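Local coordinates for protein putative mannose-1-phosphate guanylyl transferase (Thermus thermophilus, PDB 2CU2) that probably transfers a guanylyl group from GTP to mannose 1-phosphate, making GDP-mannose, at residues A[4-9]-A[55-60]; A[142-147]-A[170-175]; A[13-18]-A[325-330]; A[132-137]-A[239-244]; A[287-292]-A[301-306]. All coordinates share one frame; numbering follows the deposited sequence.

Contact 1: A[4-9]-A[55-60]; sequences YALVMA and LLAVRR
L6 and L55 meet on the same face of a parallel strand pair, their side chains crossing at about a right angle with L6 CD1 4.0 Å from L55 CB. The same methyl lies 4.0 Å from A57 CB, so one branch of L6 spans both residues that L55-R60 places on that face here. Its reach follows from chi1 of 172°, which puts CG beside the carbonyl carbon. At the start of the pair the ring of Y4 offers its edge to L55, with CD2 4.2 Å from L55 CG and that carbon near the ring plane. On the other face V7 and L56 slant across one another, V7 CG1 standing 3.8 Å from L56 CD1, a methyl that also touches A9 CB. A9 CB then presses on V58 CG1 at 3.3 Å, closer than carbons usually pack.

Between the two faces the backbones form a parallel ladder with bridges L6–L55, V7–L56 and M8–A57. The N-H of L55 reaches A5 O at 2.6 Å, V7 N gives to L55 O, A57 N to V7 O and A9 N to A57 O. One water continues the ladder, donating to A9 O and accepting from R59 N. The strand axes approach to 4.7 Å at an angle of 24°, the splay of a twisted sheet.

Helix 37-45 lies in the connection, making this a beta-alpha-beta crossover of the nucleotidyltransferase core. Strand 102-107 flanks 4-9 and strand 74-78 flanks 55-60, while helix 83-98 packs on Y4, M8 and L55.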
# COMPACT_ATOMS: atom_id res chain seq x y z
N TYR A 4 24.23 -7.04 37.01
CA TYR A 4 22.83 -7.15 36.62
C TYR A 4 22.66 -6.29 35.38
O TYR A 4 23.44 -5.36 35.15
CB TYR A 4 21.91 -6.66 37.75
CG TYR A 4 21.38 -7.79 38.61
CD1 TYR A 4 22.24 -8.56 39.40
CD2 TYR A 4 20.02 -8.10 38.61
CE1 TYR A 4 21.75 -9.63 40.15
CE2 TYR A 4 19.53 -9.17 39.37
CZ TYR A 4 20.40 -9.93 40.13
OH TYR A 4 19.92 -10.99 40.86
N ALA A 5 21.65 -6.59 34.58
CA ALA A 5 21.40 -5.83 33.38
C ALA A 5 19.96 -5.37 33.36
O ALA A 5 19.04 -6.16 33.60
CB ALA A 5 21.70 -6.69 32.15
N LEU A 6 19.76 -4.08 33.09
CA LEU A 6 18.42 -3.52 33.00
C LEU A 6 18.15 -3.25 31.52
O LEU A 6 18.84 -2.45 30.90
CB LEU A 6 18.30 -2.20 33.77
CG LEU A 6 16.96 -1.50 33.54
CD1 LEU A 6 15.85 -2.28 34.25
CD2 LEU A 6 17.00 -0.06 34.04
N VAL A 7 17.16 -3.94 30.98
CA VAL A 7 16.76 -3.75 29.59
C VAL A 7 15.47 -2.94 29.49
O VAL A 7 14.38 -3.39 29.83
CB VAL A 7 16.57 -5.13 28.95
CG1 VAL A 7 16.12 -4.97 27.50
CG2 VAL A 7 17.87 -5.90 28.99
N MET A 8 15.62 -1.68 29.05
CA MET A 8 14.47 -0.79 28.99
C MET A 8 13.68 -0.96 27.69
O MET A 8 14.15 -0.67 26.60
CB MET A 8 14.97 0.64 29.13
CG MET A 8 15.79 0.86 30.40
SD MET A 8 16.23 2.58 30.65
CE MET A 8 17.32 2.76 29.24
N ALA A 9 12.45 -1.48 27.84
CA ALA A 9 11.57 -1.61 26.68
C ALA A 9 10.48 -0.53 26.71
O ALA A 9 9.68 -0.44 27.63
CB ALA A 9 10.94 -3.00 26.71
N LEU A 55 16.95 -7.72 34.00
CA LEU A 55 15.66 -7.13 34.34
C LEU A 55 15.07 -6.45 33.11
O LEU A 55 15.71 -5.60 32.49
CB LEU A 55 15.83 -6.10 35.47
CG LEU A 55 16.67 -6.58 36.67
CD1 LEU A 55 17.01 -5.39 37.57
CD2 LEU A 55 15.90 -7.64 37.45
N LEU A 56 13.85 -6.83 32.75
CA LEU A 56 13.19 -6.26 31.60
C LEU A 56 12.10 -5.28 32.02
O LEU A 56 11.03 -5.69 32.45
CB LEU A 56 12.58 -7.36 30.74
CG LEU A 56 11.75 -6.88 29.54
CD1 LEU A 56 12.63 -6.10 28.57
CD2 LEU A 56 11.13 -8.08 28.87
N ALA A 57 12.39 -3.99 31.89
CA ALA A 57 11.44 -2.94 32.26
C ALA A 57 10.49 -2.61 31.11
O ALA A 57 10.93 -2.26 30.01
CB ALA A 57 12.18 -1.69 32.70
N VAL A 58 9.19 -2.73 31.39
CA VAL A 58 8.12 -2.40 30.47
C VAL A 58 6.90 -1.84 31.21
O VAL A 58 6.75 -1.99 32.41
CB VAL A 58 7.73 -3.67 29.71
CG1 VAL A 58 8.96 -4.27 29.04
CG2 VAL A 58 7.15 -4.68 30.68
N ARG A 59 6.04 -1.14 30.45
CA ARG A 59 4.85 -0.57 31.06
C ARG A 59 3.92 -1.67 31.59
O ARG A 59 3.90 -2.80 31.12
CB ARG A 59 4.12 0.26 30.00
CG ARG A 59 4.76 1.64 29.82
CD ARG A 59 4.49 2.56 31.02
NE ARG A 59 3.12 3.08 30.97
CZ ARG A 59 2.89 4.10 30.13
NH1 ARG A 59 3.87 4.60 29.40
NH2 ARG A 59 1.65 4.59 30.02
N ARG A 60 3.15 -1.30 32.63
CA ARG A 60 2.25 -2.25 33.25
C ARG A 60 1.22 -2.79 32.26
O ARG A 60 0.83 -3.95 32.29
CB ARG A 60 1.55 -1.55 34.42
CG ARG A 60 0.35 -2.34 34.94
CD ARG A 60 -0.09 -1.88 36.33
NE ARG A 60 -1.23 -0.96 36.23
CZ ARG A 60 -1.27 0.06 37.11
NH1 ARG A 60 -0.32 0.20 38.01
NH2 ARG A 60 -2.30 0.91 37.09
O HOH W 1 6.84 -0.66 27.66

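Contact 2: A[142-147]-A[170-175]; sequences TRPETE and PSYAEA
The N-terminal end of helix 172-180 is where this contact lies: P144 and T146, from the loop between strands 134-139 and 150-157, pack on Y172, A175 and P170. The proline ring runs alongside the tyrosine side chain in the same direction. P144 CB sits over one face of the tyrosine ring, offset toward the rim, and P144 CG comes to 3.5 Å from Y172 CE1. A chi1 of -174° on Y172 swings the ring to the side of the helix where the proline can reach it. P144 CB also meets A175 CB at 3.8 Å, one turn further along.

S171 is the N-cap of this helix and forms a capping box with E174. E174 N donates to S171 OG at 3.2 Å, and S171 N returns the bond to E174 OE2, meeting it from above the carboxylate plane. P144, in turn, is the centre of an inverse gamma turn. T146 packs beside the capped end, its CG2 methyl 3.5 Å from Y172 N and its CB 3.3 Å from P170 O.

E145 points away from the helix and holds its own loop together. In a salt bridge, R143 NE (2.9 Å) and NH2 both meet E145 OE1, side-on, the oxygen lying in the guanidinium plane, while E147 N donates to E145 OE2 at 3.0 Å on its anti lone pair. E145 O takes a hydrogen bond from Y150 OH, and E147 is salt-bridged to K169.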
# COMPACT_ATOMS: atom_id res chain seq x y z
N THR A 142 27.96 8.97 11.58
CA THR A 142 28.13 8.75 10.15
C THR A 142 27.35 9.81 9.37
O THR A 142 27.45 9.90 8.16
CB THR A 142 27.63 7.35 9.71
OG1 THR A 142 26.30 7.13 10.21
CG2 THR A 142 28.55 6.28 10.23
N ARG A 143 26.59 10.63 10.11
CA ARG A 143 25.79 11.69 9.51
C ARG A 143 25.40 12.70 10.60
O ARG A 143 25.34 12.36 11.79
CB ARG A 143 24.52 11.11 8.89
CG ARG A 143 23.59 10.49 9.93
CD ARG A 143 22.29 9.97 9.34
NE ARG A 143 21.38 9.56 10.41
CZ ARG A 143 21.55 8.49 11.18
NH1 ARG A 143 22.59 7.68 10.99
NH2 ARG A 143 20.68 8.23 12.15
N PRO A 144 25.11 13.95 10.21
CA PRO A 144 24.72 14.99 11.16
C PRO A 144 23.30 14.75 11.66
O PRO A 144 22.40 15.53 11.37
CB PRO A 144 24.81 16.28 10.33
CG PRO A 144 24.54 15.85 8.89
CD PRO A 144 25.07 14.47 8.83
N GLU A 145 23.11 13.67 12.41
CA GLU A 145 21.79 13.33 12.93
C GLU A 145 21.36 14.36 13.98
O GLU A 145 22.09 14.62 14.94
CB GLU A 145 21.80 11.93 13.55
CG GLU A 145 20.44 11.47 14.04
CD GLU A 145 19.36 11.64 12.99
OE1 GLU A 145 19.41 10.93 11.96
OE2 GLU A 145 18.47 12.48 13.19
N THR A 146 20.18 14.94 13.78
CA THR A 146 19.66 15.96 14.69
C THR A 146 18.80 15.41 15.83
O THR A 146 18.50 16.13 16.77
CB THR A 146 18.83 17.00 13.92
OG1 THR A 146 17.65 16.37 13.39
CG2 THR A 146 19.64 17.58 12.77
N GLU A 147 18.40 14.14 15.74
CA GLU A 147 17.56 13.55 16.78
C GLU A 147 18.33 12.81 17.86
O GLU A 147 17.74 12.34 18.83
CB GLU A 147 16.53 12.60 16.15
CG GLU A 147 15.43 13.32 15.40
CD GLU A 147 14.77 14.40 16.23
OE1 GLU A 147 14.32 14.10 17.36
OE2 GLU A 147 14.69 15.55 15.77
N PRO A 170 20.94 18.52 18.51
CA PRO A 170 21.24 19.83 17.96
C PRO A 170 20.49 20.08 16.65
O PRO A 170 19.69 19.27 16.18
CB PRO A 170 22.74 19.82 17.68
CG PRO A 170 22.97 18.40 17.16
CD PRO A 170 21.87 17.55 17.97
N SER A 171 20.75 21.26 16.08
CA SER A 171 20.21 21.56 14.76
C SER A 171 21.08 20.92 13.67
O SER A 171 22.12 20.35 13.94
CB SER A 171 20.20 23.08 14.58
OG SER A 171 21.52 23.53 14.33
N TYR A 172 20.64 20.95 12.39
CA TYR A 172 21.46 20.29 11.37
C TYR A 172 22.90 20.84 11.36
O TYR A 172 23.88 20.11 11.39
CB TYR A 172 20.80 20.43 9.98
CG TYR A 172 21.56 19.64 8.95
CD1 TYR A 172 21.20 18.32 8.67
CD2 TYR A 172 22.56 20.25 8.19
CE1 TYR A 172 21.85 17.62 7.65
CE2 TYR A 172 23.21 19.55 7.18
CZ TYR A 172 22.87 18.23 6.92
OH TYR A 172 23.52 17.52 5.93
N ALA A 173 23.00 22.19 11.29
CA ALA A 173 24.32 22.81 11.23
C ALA A 173 25.15 22.56 12.49
O ALA A 173 26.37 22.42 12.47
CB ALA A 173 24.15 24.31 11.01
N GLU A 174 24.45 22.55 13.64
CA GLU A 174 25.15 22.31 14.90
C GLU A 174 25.70 20.88 14.99
O GLU A 174 26.75 20.61 15.55
CB GLU A 174 24.20 22.61 16.07
CG GLU A 174 24.11 24.12 16.34
CD GLU A 174 22.97 24.44 17.29
OE1 GLU A 174 22.76 25.61 17.56
OE2 GLU A 174 22.32 23.51 17.77
N ALA A 175 24.92 19.94 14.42
CA ALA A 175 25.38 18.55 14.40
C ALA A 175 26.68 18.40 13.61
O ALA A 175 27.59 17.67 13.98
CB ALA A 175 24.29 17.68 13.78

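Contact 3: A[13-18]-A[325-330]; sequences GERLWP and EVREVV. With SO4 (sulfate ion), chain B.
R15 and R327 reach out side by side toward one sulfate ion, and hydrogen bonds to that anion form the polar half of the contact. R327 NH2 donates to O1 at 2.7 Å. R15 NE donates to O4 at 2.9 Å with the oxygen in the guanidinium plane, and R15 N reaches the same O4. E14 N adds a bond to O2 at 3.2 Å, and the bonds from G13 N and R15 NH2 are weak.

Charge pairing is looser: E14 OE1 and R327 NH2 form a salt bridge of 3.6 Å that is electrostatic rather than hydrogen-bonded, the oxygen lying off the guanidinium plane.

The apolar half centres on W17. V329 CG1 stands 3.5 Å from the centroid of its six-membered ring and 6° off the normal, a CH-pi contact; P18 CB covers the opposite face. V330 CG1 approaches W17 CD1 at 3.8 Å, and V326 CG1 packs on W17 CB at 4.0 Å. L301 of the second subunit also packs on V326 and V329.

The sulfate probably comes from the crystallisation liquor. Its position, held by backbone N-H groups of the glycine-rich loop and by arginines of both segments, is consistent with a phosphate-binding site to which R327 at the C-terminal helix contributes.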
# COMPACT_ATOMS: atom_id res chain seq x y z
N GLY A 13 6.59 4.21 19.12
CA GLY A 13 7.08 4.04 17.77
C GLY A 13 6.02 4.46 16.78
O GLY A 13 5.72 3.74 15.82
N GLU A 14 5.44 5.64 17.00
CA GLU A 14 4.39 6.15 16.11
C GLU A 14 4.96 6.44 14.73
O GLU A 14 4.24 6.39 13.74
CB GLU A 14 3.78 7.42 16.69
CG GLU A 14 3.33 7.30 18.13
CD GLU A 14 2.40 8.42 18.55
OE1 GLU A 14 2.66 9.59 18.17
OE2 GLU A 14 1.41 8.14 19.26
N ARG A 15 6.25 6.75 14.67
CA ARG A 15 6.88 7.02 13.39
C ARG A 15 6.99 5.74 12.58
O ARG A 15 7.27 5.78 11.39
CB ARG A 15 8.26 7.67 13.58
CG ARG A 15 8.18 9.14 14.00
CD ARG A 15 9.54 9.65 14.47
NE ARG A 15 9.98 8.92 15.66
CZ ARG A 15 11.18 9.04 16.23
NH1 ARG A 15 12.09 9.87 15.72
NH2 ARG A 15 11.47 8.32 17.30
N LEU A 16 6.76 4.60 13.23
CA LEU A 16 6.82 3.32 12.51
C LEU A 16 5.44 2.75 12.18
O LEU A 16 5.29 1.55 11.97
CB LEU A 16 7.67 2.29 13.27
CG LEU A 16 9.17 2.60 13.28
CD1 LEU A 16 9.93 1.53 14.03
CD2 LEU A 16 9.68 2.69 11.83
N TRP A 17 4.44 3.62 12.13
CA TRP A 17 3.09 3.20 11.76
C TRP A 17 3.23 2.81 10.28
O TRP A 17 4.02 3.43 9.55
CB TRP A 17 2.12 4.39 11.90
CG TRP A 17 0.70 4.08 11.52
CD1 TRP A 17 -0.30 3.67 12.36
CD2 TRP A 17 0.14 4.11 10.21
NE1 TRP A 17 -1.46 3.43 11.64
CE2 TRP A 17 -1.21 3.69 10.32
CE3 TRP A 17 0.65 4.43 8.94
CZ2 TRP A 17 -2.06 3.60 9.20
CZ3 TRP A 17 -0.20 4.34 7.84
CH2 TRP A 17 -1.54 3.93 7.98
N PRO A 18 2.46 1.82 9.79
CA PRO A 18 1.44 0.98 10.43
C PRO A 18 1.96 -0.25 11.17
O PRO A 18 1.16 -1.02 11.72
CB PRO A 18 0.57 0.57 9.26
CG PRO A 18 1.61 0.29 8.23
CD PRO A 18 2.55 1.49 8.36
N GLU A 325 7.54 12.63 9.68
CA GLU A 325 6.15 13.07 9.64
C GLU A 325 5.10 11.97 9.71
O GLU A 325 3.91 12.26 9.81
CB GLU A 325 5.92 13.93 8.40
CG GLU A 325 6.32 15.38 8.59
CD GLU A 325 5.42 16.10 9.56
OE1 GLU A 325 4.26 16.41 9.19
OE2 GLU A 325 5.87 16.37 10.70
N VAL A 326 5.54 10.71 9.66
CA VAL A 326 4.62 9.58 9.74
C VAL A 326 3.80 9.63 11.02
O VAL A 326 2.66 9.15 11.07
CB VAL A 326 5.39 8.23 9.67
CG1 VAL A 326 4.45 7.09 9.99
CG2 VAL A 326 6.00 8.05 8.29
N ARG A 327 4.38 10.21 12.07
CA ARG A 327 3.71 10.29 13.35
C ARG A 327 2.39 11.05 13.25
O ARG A 327 1.50 10.85 14.06
CB ARG A 327 4.63 10.96 14.38
CG ARG A 327 4.92 12.42 14.12
CD ARG A 327 6.16 12.88 14.88
NE ARG A 327 6.28 12.20 16.17
CZ ARG A 327 5.39 12.30 17.16
NH1 ARG A 327 4.31 13.05 17.01
NH2 ARG A 327 5.58 11.62 18.28
N GLU A 328 2.26 11.91 12.24
CA GLU A 328 1.03 12.67 12.07
C GLU A 328 -0.14 11.76 11.71
O GLU A 328 -1.28 12.03 12.09
CB GLU A 328 1.21 13.74 10.99
CG GLU A 328 2.21 14.81 11.40
CD GLU A 328 1.98 15.27 12.83
OE1 GLU A 328 2.91 15.87 13.42
OE2 GLU A 328 0.87 15.05 13.35
N VAL A 329 0.15 10.69 10.98
CA VAL A 329 -0.87 9.74 10.57
C VAL A 329 -1.66 9.24 11.77
O VAL A 329 -2.90 9.27 11.77
CB VAL A 329 -0.25 8.52 9.82
CG1 VAL A 329 -1.31 7.47 9.56
CG2 VAL A 329 0.35 8.98 8.49
N VAL A 330 -0.96 8.78 12.81
CA VAL A 330 -1.63 8.28 14.01
C VAL A 330 -2.46 9.39 14.65
O VAL A 330 -3.52 9.14 15.22
CB VAL A 330 -0.62 7.74 15.05
CG1 VAL A 330 0.38 6.79 14.37
CG2 VAL A 330 0.10 8.89 15.74
S SO4 B . 7.80 8.18 18.38
O1 SO4 B . 7.21 9.51 18.05
O2 SO4 B . 6.86 7.42 19.25
O3 SO4 B . 9.09 8.37 19.09
O4 SO4 B . 8.03 7.42 17.12

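Contact 4: A[132-137]-A[239-244]; sequences GFVVAL and EKAERV
R243 sets its side chain against F133 and loses more surface to the contact than any other residue. Its CZ is 4.3 Å from the centroid of the phenyl ring and 32° off the ring normal, an off-centre cation-pi contact with the two planes 56° apart. NH2 comes to 3.5 Å from F133 CE1. The chain starts with CG anti to the carbonyl carbon and bends at chi3, bringing NE over the ring face and NH2 toward CE1, with the guanidinium tilted against the ring. Its NH1 passes 3.5 Å from G132 CA, so the arginine spans both residues that precede the strand. F133 has a second cationic neighbour in R245.

The backbones begin a parallel pairing here, with V134 and V244 as its bridge. V134 N donates to R243 O at 3.0 Å, nearly straight (162° at the hydrogen). F133 CA adds a CA-H contact to the same oxygen, and V244 CA gives one to V134 O at 3.3 Å. From here strands 134-139 and 244-249 run on side by side in the large mixed sheet of the nucleotidyltransferase domain.

V134 and V244 point the same way on one face of that sheet. V134 CG1 meets V244 CG2 at 3.4 Å, a tight fit, and also touches A241 CB at 4.1 Å. F192 of strand 184-192 packs on V134, F166 of strand 160-167 packs on V244, and E242 O accepts a hydrogen bond from R162.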
# COMPACT_ATOMS: atom_id res chain seq x y z
N GLY A 132 32.99 5.64 41.51
CA GLY A 132 32.69 7.05 41.28
C GLY A 132 32.24 7.27 39.84
O GLY A 132 31.43 8.14 39.53
N PHE A 133 32.75 6.43 38.93
CA PHE A 133 32.53 6.68 37.51
C PHE A 133 31.20 6.09 37.02
O PHE A 133 30.84 4.96 37.33
CB PHE A 133 33.70 6.08 36.73
CG PHE A 133 34.96 6.85 37.02
CD1 PHE A 133 35.85 6.36 37.96
CD2 PHE A 133 35.19 8.06 36.39
CE1 PHE A 133 36.98 7.10 38.29
CE2 PHE A 133 36.33 8.80 36.73
CZ PHE A 133 37.22 8.32 37.68
N VAL A 134 30.53 6.94 36.22
CA VAL A 134 29.47 6.44 35.36
C VAL A 134 29.98 6.29 33.93
O VAL A 134 30.67 7.15 33.40
CB VAL A 134 28.30 7.42 35.40
CG1 VAL A 134 28.64 8.67 34.58
CG2 VAL A 134 27.05 6.77 34.83
N VAL A 135 29.73 5.16 33.27
CA VAL A 135 30.26 4.92 31.93
C VAL A 135 29.18 4.95 30.85
O VAL A 135 28.11 4.37 31.02
CB VAL A 135 31.00 3.55 31.86
CG1 VAL A 135 31.78 3.43 30.54
CG2 VAL A 135 31.94 3.39 33.05
N ALA A 136 29.48 5.60 29.73
CA ALA A 136 28.55 5.69 28.62
C ALA A 136 29.14 5.09 27.35
O ALA A 136 30.36 4.90 27.24
CB ALA A 136 28.16 7.16 28.37
N LEU A 137 28.26 4.76 26.41
CA LEU A 137 28.65 4.16 25.13
C LEU A 137 28.57 5.22 24.05
O LEU A 137 27.54 5.88 23.90
CB LEU A 137 27.72 3.00 24.76
CG LEU A 137 27.82 2.43 23.32
CD1 LEU A 137 29.13 1.68 23.12
CD2 LEU A 137 26.64 1.50 23.07
N GLU A 239 23.89 14.41 32.08
CA GLU A 239 24.39 15.71 31.65
C GLU A 239 24.98 16.53 32.81
O GLU A 239 25.62 17.55 32.62
CB GLU A 239 23.24 16.48 30.99
CG GLU A 239 22.75 15.79 29.71
CD GLU A 239 21.59 16.57 29.14
OE1 GLU A 239 20.93 16.06 28.24
OE2 GLU A 239 21.34 17.68 29.59
N LYS A 240 24.71 16.05 34.04
CA LYS A 240 25.23 16.76 35.21
C LYS A 240 26.36 15.99 35.91
O LYS A 240 27.06 16.51 36.77
CB LYS A 240 24.06 17.00 36.17
CG LYS A 240 22.74 17.22 35.44
CD LYS A 240 22.00 18.47 35.93
CE LYS A 240 20.80 18.83 35.05
NZ LYS A 240 19.56 18.62 35.79
N ALA A 241 26.51 14.70 35.53
CA ALA A 241 27.53 13.87 36.18
C ALA A 241 28.96 14.38 35.95
O ALA A 241 29.36 14.73 34.84
CB ALA A 241 27.40 12.44 35.63
N GLU A 242 29.74 14.42 37.06
CA GLU A 242 31.09 14.98 37.02
C GLU A 242 32.17 13.95 36.65
O GLU A 242 33.20 14.27 36.07
CB GLU A 242 31.40 15.59 38.39
CG GLU A 242 30.68 16.91 38.63
CD GLU A 242 30.86 17.34 40.07
OE1 GLU A 242 30.24 16.77 40.94
OE2 GLU A 242 31.59 18.31 40.29
N ARG A 243 31.95 12.68 37.04
CA ARG A 243 32.92 11.63 36.74
C ARG A 243 32.39 10.63 35.70
O ARG A 243 31.78 9.62 36.04
CB ARG A 243 33.27 10.90 38.04
CG ARG A 243 34.19 11.73 38.94
CD ARG A 243 34.48 11.02 40.26
NE ARG A 243 35.81 10.41 40.23
CZ ARG A 243 36.11 9.54 41.22
NH1 ARG A 243 35.23 9.27 42.16
NH2 ARG A 243 37.31 8.95 41.24
N VAL A 244 32.58 10.95 34.40
CA VAL A 244 32.05 10.13 33.33
C VAL A 244 33.15 9.57 32.42
O VAL A 244 34.09 10.26 32.04
CB VAL A 244 31.09 10.99 32.50
CG1 VAL A 244 30.50 10.17 31.36
CG2 VAL A 244 29.98 11.52 33.39

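Contact 5: A[287-292]-A[301-306]; sequences FGCVVY and LGVSGL
L306 O accepts the N-H of V290 at 2.8 Å, the shortest polar bond between 287-292 and 301-306. The carbonyl is also approached by C289 CA at 3.3 Å. The N-H of the same residue, L306, is bound as well: it donates to C289 SG at 3.4 Å with 157° at the hydrogen. SG lies anti to the carbonyl carbon of C289 and beside its backbone N, from where it can also rest 4.0 Å from L306 CB.

Further back the two segments are joined again at F287. Its N-H reaches V303 O at 3.2 Å, the donor lying in the carbonyl plane, and its own oxygen receives G305 N at 3.0 Å. S304 CA makes a CA-H contact to that same F287 O at 3.1 Å. The S304 hydroxyl oxygen sits at the edge of the phenyl ring, near its plane and 3.7 Å from F287 CB.

Each segment turns at a glycine of positive phi, 45° at G288 and 61° at G305. A CA-H contact from G305 CA to G288 O brings the turns together, consistent with neighbouring coils of the beta-helix-like domain. Strand 274-276 pairs with the far side of 290-293, and V303 of the second subunit packs on L306. The chemistry implies a corner held chiefly by main-chain hydrogen bonds, with one buried cysteine sulfur serving as acceptor for the amide N-H of L306.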
# COMPACT_ATOMS: atom_id res chain seq x y z
N PHE A 287 13.74 2.62 -7.60
CA PHE A 287 15.04 2.85 -6.98
C PHE A 287 14.97 3.54 -5.63
O PHE A 287 13.97 4.21 -5.32
CB PHE A 287 15.92 3.68 -7.92
CG PHE A 287 16.14 3.05 -9.26
CD1 PHE A 287 17.20 2.16 -9.46
CD2 PHE A 287 15.26 3.30 -10.31
CE1 PHE A 287 17.38 1.54 -10.70
CE2 PHE A 287 15.42 2.68 -11.55
CZ PHE A 287 16.48 1.79 -11.74
N GLY A 288 16.03 3.39 -4.85
CA GLY A 288 16.12 4.01 -3.54
C GLY A 288 14.91 3.96 -2.62
O GLY A 288 14.70 4.87 -1.82
N CYS A 289 14.14 2.88 -2.70
CA CYS A 289 12.95 2.77 -1.86
C CYS A 289 13.12 1.89 -0.62
O CYS A 289 14.06 1.11 -0.51
CB CYS A 289 11.77 2.24 -2.68
SG CYS A 289 11.08 3.43 -3.83
N VAL A 290 12.18 2.04 0.31
CA VAL A 290 12.16 1.24 1.53
C VAL A 290 10.77 0.61 1.52
O VAL A 290 9.76 1.32 1.57
CB VAL A 290 12.32 2.10 2.79
CG1 VAL A 290 12.04 1.27 4.02
CG2 VAL A 290 13.74 2.68 2.86
N VAL A 291 10.72 -0.71 1.46
CA VAL A 291 9.46 -1.44 1.42
C VAL A 291 9.27 -2.43 2.56
O VAL A 291 10.15 -3.25 2.83
CB VAL A 291 9.34 -2.23 0.10
CG1 VAL A 291 8.05 -3.03 0.09
CG2 VAL A 291 9.42 -1.29 -1.10
N TYR A 292 8.13 -2.35 3.22
CA TYR A 292 7.81 -3.29 4.28
C TYR A 292 6.50 -3.96 3.88
O TYR A 292 5.49 -3.29 3.70
CB TYR A 292 7.63 -2.61 5.63
CG TYR A 292 7.53 -3.62 6.76
CD1 TYR A 292 8.64 -3.92 7.55
CD2 TYR A 292 6.35 -4.34 6.98
CE1 TYR A 292 8.58 -4.91 8.53
CE2 TYR A 292 6.28 -5.34 7.96
CZ TYR A 292 7.40 -5.62 8.73
OH TYR A 292 7.36 -6.59 9.70
N LEU A 301 6.02 0.64 -9.24
CA LEU A 301 6.29 0.83 -10.65
C LEU A 301 6.71 2.27 -10.93
O LEU A 301 5.93 3.21 -10.70
CB LEU A 301 5.02 0.47 -11.43
CG LEU A 301 4.19 -0.79 -11.18
CD1 LEU A 301 2.80 -0.60 -11.73
CD2 LEU A 301 4.84 -2.00 -11.85
N GLY A 302 7.94 2.43 -11.39
CA GLY A 302 8.46 3.75 -11.73
C GLY A 302 8.51 4.81 -10.64
O GLY A 302 8.20 5.97 -10.90
N VAL A 303 8.90 4.42 -9.43
CA VAL A 303 8.99 5.38 -8.33
C VAL A 303 10.36 5.29 -7.66
O VAL A 303 11.05 4.28 -7.77
CB VAL A 303 7.89 5.13 -7.27
CG1 VAL A 303 6.52 5.53 -7.82
CG2 VAL A 303 7.88 3.68 -6.85
N SER A 304 10.75 6.35 -6.96
CA SER A 304 12.03 6.40 -6.28
C SER A 304 11.97 7.14 -4.95
O SER A 304 11.17 8.05 -4.78
CB SER A 304 13.07 7.08 -7.16
OG SER A 304 13.38 6.29 -8.29
N GLY A 305 12.84 6.73 -4.03
CA GLY A 305 12.93 7.37 -2.73
C GLY A 305 11.69 7.31 -1.86
O GLY A 305 11.51 8.17 -0.99
N LEU A 306 10.84 6.31 -2.07
CA LEU A 306 9.63 6.21 -1.28
C LEU A 306 9.66 5.11 -0.22
O LEU A 306 10.41 4.14 -0.32
CB LEU A 306 8.41 5.95 -2.17
CG LEU A 306 7.89 6.99 -3.17
CD1 LEU A 306 6.62 6.44 -3.83
CD2 LEU A 306 7.57 8.29 -2.45

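From the N terminus, contact 1 closes first, a crossover between neighbouring parallel strands of the nucleotidyltransferase sheet. The chain between its segments also carries 13-18, so contacts 1 and 3 cross: 13-18 pairs with 325-330 near the C terminus. Everything else falls within that long span. Contact 4 opens at 132-137 and closes at 239-244, joining two more strands of the same sheet, and encloses contact 2, which fixes a loop to the start of helix 172-180. Contact 5 closes a short loop holding strand 297-301 and brings successive coils of the beta-helix-like domain together. Contact 3 joins the two domains; it and contact 5, centres 19 Å apart, both touch the second subunit.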